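Local coordinates for uncharacterized protein (Leptospira interrogans serogroup Icterohaemorrhagiae serovar copenhageni, PDB 6ULO) that is of unknown function but is a predicted membrane protein whose soluble domain appears to have a Rossmann-like alpha/beta fold, at residues D54-H59 / N313-V318; N65-V70 / I220-N225; L250-I255 / Y278-I283. One frame throughout, in Å; residues are numbered along the deposited sequence.

Contact 1: residues D54-H59 / N313-V318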
# COMPACT_ATOMS: atom_id res chain seq x y z
N ASP A 54 12.67 4.31 -2.24
CA ASP A 54 13.01 5.53 -2.94
C ASP A 54 13.33 5.30 -4.41
O ASP A 54 13.22 6.24 -5.20
CB ASP A 54 14.20 6.24 -2.27
CG ASP A 54 15.44 5.36 -2.15
OD1 ASP A 54 15.37 4.28 -1.50
OD2 ASP A 54 16.49 5.76 -2.69
N LEU A 55 13.71 4.08 -4.80
CA LEU A 55 13.93 3.81 -6.22
C LEU A 55 12.67 4.00 -7.03
O LEU A 55 12.73 4.17 -8.25
CB LEU A 55 14.44 2.39 -6.42
CG LEU A 55 15.82 2.13 -5.79
CD1 LEU A 55 16.11 0.62 -5.89
CD2 LEU A 55 16.91 2.94 -6.50
N LEU A 56 11.50 3.98 -6.39
CA LEU A 56 10.24 4.14 -7.10
C LEU A 56 9.94 5.59 -7.44
O LEU A 56 9.08 5.83 -8.30
CB LEU A 56 9.10 3.63 -6.22
CG LEU A 56 9.16 2.14 -5.87
CD1 LEU A 56 8.09 1.81 -4.87
CD2 LEU A 56 9.07 1.26 -7.13
N ILE A 57 10.57 6.56 -6.75
CA ILE A 57 10.17 7.96 -6.89
C ILE A 57 10.01 8.41 -8.34
O ILE A 57 8.96 8.97 -8.67
CB ILE A 57 11.08 8.87 -6.06
CG1 ILE A 57 10.92 8.59 -4.57
CG2 ILE A 57 10.77 10.36 -6.40
CD1 ILE A 57 11.99 9.27 -3.72
N PRO A 58 10.98 8.23 -9.22
CA PRO A 58 10.82 8.77 -10.58
C PRO A 58 9.70 8.10 -11.35
O PRO A 58 9.18 8.71 -12.29
CB PRO A 58 12.18 8.53 -11.26
CG PRO A 58 12.98 7.68 -10.32
CD PRO A 58 12.34 7.71 -8.96
N HIS A 59 9.33 6.88 -10.99
CA HIS A 59 8.23 6.17 -11.64
C HIS A 59 6.86 6.58 -11.13
O HIS A 59 5.92 6.71 -11.93
CB HIS A 59 8.43 4.67 -11.44
CG HIS A 59 9.69 4.18 -12.05
ND1 HIS A 59 9.83 3.99 -13.41
CD2 HIS A 59 10.90 3.88 -11.50
CE1 HIS A 59 11.06 3.60 -13.67
NE2 HIS A 59 11.73 3.52 -12.53
N ASN A 313 20.99 -0.85 -9.59
CA ASN A 313 20.17 -0.41 -8.48
C ASN A 313 19.11 -1.44 -8.11
O ASN A 313 18.49 -1.31 -7.03
CB ASN A 313 19.54 0.94 -8.82
CG ASN A 313 20.58 1.98 -9.05
OD1 ASN A 313 21.30 2.34 -8.13
ND2 ASN A 313 20.71 2.42 -10.30
N GLY A 314 18.87 -2.44 -8.95
CA GLY A 314 17.91 -3.45 -8.59
C GLY A 314 16.46 -3.08 -8.82
O GLY A 314 15.62 -3.27 -7.94
N ILE A 315 16.14 -2.52 -9.99
CA ILE A 315 14.78 -2.18 -10.35
C ILE A 315 14.55 -2.51 -11.83
O ILE A 315 15.43 -2.28 -12.67
CB ILE A 315 14.44 -0.73 -9.96
CG1 ILE A 315 12.99 -0.39 -10.33
CG2 ILE A 315 15.44 0.26 -10.59
CD1 ILE A 315 12.46 0.90 -9.67
N THR A 316 13.36 -3.03 -12.12
CA THR A 316 12.94 -3.45 -13.46
C THR A 316 11.67 -2.70 -13.85
O THR A 316 10.81 -2.42 -13.00
CB THR A 316 12.69 -4.97 -13.43
OG1 THR A 316 13.94 -5.65 -13.36
CG2 THR A 316 11.95 -5.47 -14.64
N VAL A 317 11.58 -2.35 -15.13
CA VAL A 317 10.32 -1.91 -15.75
C VAL A 317 9.88 -3.04 -16.66
O VAL A 317 10.62 -3.43 -17.56
CB VAL A 317 10.51 -0.63 -16.57
CG1 VAL A 317 9.21 -0.23 -17.25
CG2 VAL A 317 11.11 0.49 -15.72
N VAL A 318 8.67 -3.55 -16.46
CA VAL A 318 8.10 -4.51 -17.41
C VAL A 318 7.41 -3.69 -18.48
O VAL A 318 6.26 -3.23 -18.30
CB VAL A 318 7.16 -5.53 -16.77
CG1 VAL A 318 6.52 -6.40 -17.84
CG2 VAL A 318 7.91 -6.40 -15.76

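Contact 2: residues N65-V70 / I220-N225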
# COMPACT_ATOMS: atom_id res chain seq x y z
N ASN A 65 -4.57 9.94 -9.38
CA ASN A 65 -5.64 8.95 -9.44
C ASN A 65 -5.73 8.15 -8.14
O ASN A 65 -5.24 8.61 -7.11
CB ASN A 65 -5.50 8.07 -10.68
CG ASN A 65 -5.75 8.87 -11.96
OD1 ASN A 65 -6.81 9.47 -12.12
ND2 ASN A 65 -4.78 8.92 -12.83
N VAL A 66 -6.40 7.00 -8.16
CA VAL A 66 -6.63 6.25 -6.92
C VAL A 66 -5.45 5.33 -6.63
O VAL A 66 -4.83 4.77 -7.54
CB VAL A 66 -7.99 5.51 -6.98
CG1 VAL A 66 -8.23 4.66 -5.74
CG2 VAL A 66 -9.11 6.54 -7.17
N TYR A 67 -5.16 5.11 -5.35
CA TYR A 67 -4.11 4.20 -4.93
C TYR A 67 -4.77 2.97 -4.32
O TYR A 67 -5.69 3.13 -3.50
CB TYR A 67 -3.26 4.89 -3.84
CG TYR A 67 -2.08 4.07 -3.40
CD1 TYR A 67 -0.82 4.34 -3.89
CD2 TYR A 67 -2.23 3.00 -2.53
CE1 TYR A 67 0.28 3.57 -3.52
CE2 TYR A 67 -1.13 2.23 -2.15
CZ TYR A 67 0.12 2.54 -2.66
OH TYR A 67 1.22 1.79 -2.32
N VAL A 68 -4.31 1.75 -4.67
CA VAL A 68 -4.73 0.51 -4.01
C VAL A 68 -3.48 -0.24 -3.57
O VAL A 68 -2.58 -0.43 -4.39
CB VAL A 68 -5.54 -0.38 -4.97
CG1 VAL A 68 -5.95 -1.68 -4.26
CG2 VAL A 68 -6.74 0.41 -5.52
N GLY A 69 -3.41 -0.67 -2.32
CA GLY A 69 -2.24 -1.44 -1.92
C GLY A 69 -2.47 -2.39 -0.78
O GLY A 69 -3.28 -2.13 0.13
N VAL A 70 -1.73 -3.51 -0.81
CA VAL A 70 -1.61 -4.41 0.32
C VAL A 70 -0.62 -3.82 1.32
O VAL A 70 0.19 -2.95 0.98
CB VAL A 70 -1.19 -5.83 -0.13
CG1 VAL A 70 -2.13 -6.36 -1.22
CG2 VAL A 70 0.27 -5.83 -0.59
N ILE A 220 -2.13 3.65 -9.10
CA ILE A 220 -1.11 2.72 -8.63
C ILE A 220 -1.80 1.57 -7.93
O ILE A 220 -2.70 1.79 -7.11
CB ILE A 220 -0.15 3.40 -7.62
CG1 ILE A 220 0.68 4.51 -8.27
CG2 ILE A 220 0.79 2.32 -6.98
CD1 ILE A 220 1.54 5.28 -7.32
N ILE A 221 -1.36 0.34 -8.22
CA ILE A 221 -1.68 -0.80 -7.38
C ILE A 221 -0.38 -1.41 -6.87
O ILE A 221 0.52 -1.72 -7.67
CB ILE A 221 -2.64 -1.80 -8.06
CG1 ILE A 221 -3.08 -2.86 -7.05
CG2 ILE A 221 -2.04 -2.42 -9.34
CD1 ILE A 221 -4.31 -3.62 -7.49
N TYR A 222 -0.25 -1.54 -5.55
CA TYR A 222 0.97 -2.04 -4.91
C TYR A 222 0.70 -3.43 -4.34
O TYR A 222 -0.22 -3.62 -3.54
CB TYR A 222 1.40 -1.07 -3.81
CG TYR A 222 2.46 -1.63 -2.85
CD1 TYR A 222 3.83 -1.64 -3.18
CD2 TYR A 222 2.09 -2.16 -1.62
CE1 TYR A 222 4.77 -2.13 -2.28
CE2 TYR A 222 3.05 -2.63 -0.72
CZ TYR A 222 4.38 -2.62 -1.07
OH TYR A 222 5.29 -3.13 -0.18
N PHE A 223 1.52 -4.40 -4.76
CA PHE A 223 1.40 -5.79 -4.34
C PHE A 223 2.48 -6.22 -3.36
O PHE A 223 2.47 -7.38 -2.97
CB PHE A 223 1.46 -6.73 -5.53
CG PHE A 223 0.33 -6.56 -6.51
CD1 PHE A 223 -1.01 -6.58 -6.09
CD2 PHE A 223 0.59 -6.38 -7.87
CE1 PHE A 223 -2.05 -6.45 -7.03
CE2 PHE A 223 -0.45 -6.26 -8.80
CZ PHE A 223 -1.75 -6.29 -8.38
N SER A 224 3.46 -5.37 -3.03
CA SER A 224 4.63 -5.85 -2.31
C SER A 224 5.18 -7.06 -3.06
O SER A 224 5.15 -7.05 -4.29
CB SER A 224 4.29 -6.09 -0.83
OG SER A 224 5.45 -6.48 -0.10
N ASN A 225 5.61 -8.10 -2.35
CA ASN A 225 6.00 -9.34 -3.02
C ASN A 225 4.92 -10.40 -2.89
O ASN A 225 5.22 -11.61 -2.98
CB ASN A 225 7.36 -9.86 -2.52
CG ASN A 225 7.31 -10.43 -1.13
OD1 ASN A 225 6.62 -9.85 -0.25
ND2 ASN A 225 8.04 -11.52 -0.88

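Contact 3: residues L250-I255 / Y278-I283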
# COMPACT_ATOMS: atom_id res chain seq x y z
N LEU A 250 0.46 2.43 -12.79
CA LEU A 250 1.51 1.43 -12.56
C LEU A 250 1.13 0.40 -11.50
O LEU A 250 0.48 0.73 -10.49
CB LEU A 250 2.81 2.10 -12.05
CG LEU A 250 3.55 2.97 -13.03
CD1 LEU A 250 4.82 3.52 -12.38
CD2 LEU A 250 3.89 2.18 -14.30
N VAL A 251 1.55 -0.83 -11.75
CA VAL A 251 1.79 -1.84 -10.71
C VAL A 251 3.13 -1.56 -10.06
O VAL A 251 4.11 -1.29 -10.76
CB VAL A 251 1.84 -3.25 -11.34
CG1 VAL A 251 2.23 -4.30 -10.31
CG2 VAL A 251 0.53 -3.62 -12.06
N VAL A 252 3.20 -1.69 -8.74
CA VAL A 252 4.45 -1.72 -8.00
C VAL A 252 4.54 -3.07 -7.29
O VAL A 252 3.61 -3.47 -6.59
CB VAL A 252 4.51 -0.58 -6.99
CG1 VAL A 252 5.80 -0.69 -6.12
CG2 VAL A 252 4.37 0.77 -7.67
N ARG A 253 5.68 -3.76 -7.43
CA ARG A 253 5.88 -5.03 -6.75
C ARG A 253 7.36 -5.16 -6.40
O ARG A 253 8.22 -4.40 -6.89
CB ARG A 253 5.46 -6.23 -7.64
CG ARG A 253 6.32 -6.39 -8.88
CD ARG A 253 6.09 -7.68 -9.61
NE ARG A 253 4.73 -7.81 -10.15
CZ ARG A 253 4.34 -7.41 -11.36
NH1 ARG A 253 5.17 -6.79 -12.18
NH2 ARG A 253 3.07 -7.63 -11.75
N THR A 254 7.65 -6.16 -5.59
CA THR A 254 9.02 -6.60 -5.36
C THR A 254 9.10 -8.10 -5.57
O THR A 254 8.09 -8.82 -5.52
CB THR A 254 9.45 -6.28 -3.92
OG1 THR A 254 8.48 -6.79 -2.99
CG2 THR A 254 9.61 -4.80 -3.73
N ILE A 255 10.33 -8.57 -5.82
CA ILE A 255 10.63 -10.00 -5.87
C ILE A 255 11.90 -10.27 -5.07
O ILE A 255 12.65 -9.36 -4.72
CB ILE A 255 10.76 -10.58 -7.29
CG1 ILE A 255 11.91 -9.91 -8.06
CG2 ILE A 255 9.36 -10.59 -8.01
CD1 ILE A 255 12.36 -10.76 -9.28
N TYR A 278 13.03 -4.42 -7.13
CA TYR A 278 11.80 -3.65 -7.28
C TYR A 278 11.35 -3.72 -8.73
O TYR A 278 12.18 -3.86 -9.65
CB TYR A 278 12.06 -2.18 -6.84
CG TYR A 278 12.37 -2.14 -5.37
CD1 TYR A 278 11.39 -1.78 -4.45
CD2 TYR A 278 13.63 -2.52 -4.88
CE1 TYR A 278 11.66 -1.82 -3.09
CE2 TYR A 278 13.91 -2.56 -3.53
CZ TYR A 278 12.91 -2.20 -2.64
OH TYR A 278 13.16 -2.26 -1.29
N CYS A 279 10.06 -3.58 -8.97
CA CYS A 279 9.55 -3.69 -10.33
C CYS A 279 8.30 -2.81 -10.49
O CYS A 279 7.39 -2.84 -9.65
CB CYS A 279 9.23 -5.15 -10.63
SG CYS A 279 8.56 -5.47 -12.27
N VAL A 280 8.27 -2.05 -11.58
CA VAL A 280 7.05 -1.34 -11.98
C VAL A 280 6.62 -1.85 -13.36
O VAL A 280 7.42 -2.38 -14.13
CB VAL A 280 7.22 0.20 -11.97
CG1 VAL A 280 7.56 0.64 -10.59
CG2 VAL A 280 8.29 0.63 -12.96
N GLN A 281 5.34 -1.65 -13.66
CA GLN A 281 4.75 -2.18 -14.89
C GLN A 281 3.44 -1.45 -15.10
O GLN A 281 2.64 -1.37 -14.17
CB GLN A 281 4.47 -3.68 -14.72
CG GLN A 281 3.72 -4.33 -15.86
CD GLN A 281 3.55 -5.83 -15.67
OE1 GLN A 281 3.67 -6.36 -14.55
NE2 GLN A 281 3.28 -6.54 -16.78
N LYS A 282 3.20 -0.93 -16.29
CA LYS A 282 1.89 -0.30 -16.49
C LYS A 282 0.78 -1.31 -16.23
O LYS A 282 0.87 -2.47 -16.62
CB LYS A 282 1.78 0.27 -17.91
CG LYS A 282 2.52 1.60 -18.10
CD LYS A 282 2.34 2.17 -19.49
CE LYS A 282 2.88 3.60 -19.58
NZ LYS A 282 2.77 4.16 -20.94
N ILE A 283 -0.29 -0.86 -15.54
CA ILE A 283 -1.40 -1.78 -15.28
C ILE A 283 -2.00 -2.30 -16.59
O ILE A 283 -2.36 -3.48 -16.69
CB ILE A 283 -2.48 -1.17 -14.37
CG1 ILE A 283 -1.89 -0.63 -13.09
CG2 ILE A 283 -3.49 -2.22 -14.02
CD1 ILE A 283 -2.91 -0.01 -12.15

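Contact 1: residues D54-H59 / N313-V318
Leu-55, Leu-56 and His-59 pack against Ile-315 and Val-317 where a 3-10 turn running into a short helix lies across the mixed end of the Rossmann-like sheet. The contact is mainly apolar, without a hydrogen bond between the segments. Its hub is Ile-315: CG1 lies anti to the backbone N (chi1 -179°) and chi2 is also extended, which carries CD1 out to the turn. There the methyl meets Leu-55 CB at 4.1 Å and Leu-56 CD2 at 4.3 Å.

Around the imidazole and the carbonyl oxygens the contacts are mixed. Ile-315 CD1 also rests 3.6 Å from the carbonyl oxygen Leu-55 O, and that oxygen lies in plane at the edge of the His-59 ring. The ring and Ile-315 approach from opposing directions, with His-59 CD2 3.8 Å from Ile-315 CD1. The far side of the imidazole reaches Val-317, whose CG2 comes obliquely to His-59 CE1 at 3.7 Å.

Backbone shape determines how strand 315-318 begins. Gly-314 and Ile-315 together face Asp-310 in a G1 beta bulge, and Gly-314 takes the positive phi (81°) usual for the first residue of that bulge. Beyond it, Ile-315 turns its side chain toward the 3-10 turn, whereas Thr-316 points away and meets Met-303 of helix 299-306, so the strand is covered from both faces. Ahead of the bulge, Leu-55 crosses Asn-313: its CD2 lies 4.0 Å from Asn-313 CB, and in a carbon-to-carbonyl contact its CD1 touches Asn-313 O at 3.3 Å.

Contact 2: residues N65-V70 / I220-N225
The side chains of Tyr-67 and Tyr-222 project from one face of two parallel strands and lie side by side, pointing the same way. Tyr-67 is drawn along the sheet with CG anti to its own N (chi1 -176°), and its hydroxyl end arrives beside the root of the second tyrosine: OH is 3.2 Å from Tyr-222 CB. On its way the ring crosses Ile-220 obliquely, CE1 meeting Ile-220 CG2 at 3.7 Å, and passes over Gly-69, which has no side chain to obstruct it. The buried Tyr-67 OH is hydrogen-bonded to Asn-75 of helix 74-82.

The Tyr-222 ring is held from two directions. Val-70 O sits in its plane at the edge, 3.3 Å from Tyr-222 CD2, while the backbone N of Ser-224 stands 3.4 Å above the centre of one face. The Tyr-222 hydroxyl bonds to Glu-50 and Gln-74, and Glu-50 also takes Ser-224 OG. On the reverse face Val-68 and Ile-221 run alongside each other, with Val-68 CB 4.1 Å from Ile-221 CG1.

Beneath these side chains the backbones pair closely. Val-68 is the double link, its N donating to Ile-220 O at 2.9 Å and its O accepting from Tyr-222 N at 2.8 Å. Val-70 N to Tyr-222 O continues the ladder, whereas Ile-220 N to Val-66 O is a weak bond. The strands run only 10° from parallel. This is the pairing of the first and fourth strands of a sheet whose parallel part is ordered 3-2-1-4-5, the central topological switch of Rossmann-like folds.

Contact 3: residues L250-I255 / Y278-I283
Val-251 with Gln-281 and Arg-253 with Cys-279 are the hydrogen-bonded pairs of an antiparallel ladder that joins the last strand of the parallel run of the Rossmann-like sheet to its mixed extension. Val-251 N donates to Gln-281 O at 2.7 Å, and Arg-253 N to Cys-279 O at 2.9 Å; the return bonds are more bent.

On the face carrying Val-252 and Val-280 the packing is apolar. Thr-254 CG2 lies 3.6 Å from Tyr-278 CD1, the two side chains pointing the same way, while Leu-250 crosses to bring CD1 within 4.1 Å of Val-280 CB.

The other face belongs to Arg-253, whose chain lies over Cys-279 with CG 3.6 Å from Cys-279 CB. A bend at chi3 (64°) turns the guanidinium back toward Gln-281. Val-251 CG1 covers one face of the group, off toward its rim, and Phe-286 adds a cation-pi contact. NE is salt-bridged to Glu-227, which probably balances the buried charge. Asn-285 takes Gln-281 NE2, which sets the flip of the amide. The Gln-281 amide plane is turned 64° from the guanidinium, yet its OE1 stays in the guanidinium plane, taking both Arg-253 NH1 at 2.8 Å and Arg-253 NH2 at 3.1 Å.

How the contacts relate
From the N terminus the chain enters contact 1 at 54-59 and almost at once contact 2 at 65-70. Contact 2 closes first, when 220-225 returns after about 150 residues, mostly helical. Contact 3 then opens at 250-255 and closes over a short excursion at 278-283. The return of 313-318 finally completes contact 1, whose long loop therefore encloses both others, themselves in series; none cross. All three meet one sheet: contact 2 lies in its parallel core, contact 3 makes the antiparallel step into the mixed part, and contact 1 packs the early turn on that part. Bonds from Ile-221 O to Val-252 N and from Thr-316 N to Tyr-278 O probably join neighbouring contacts.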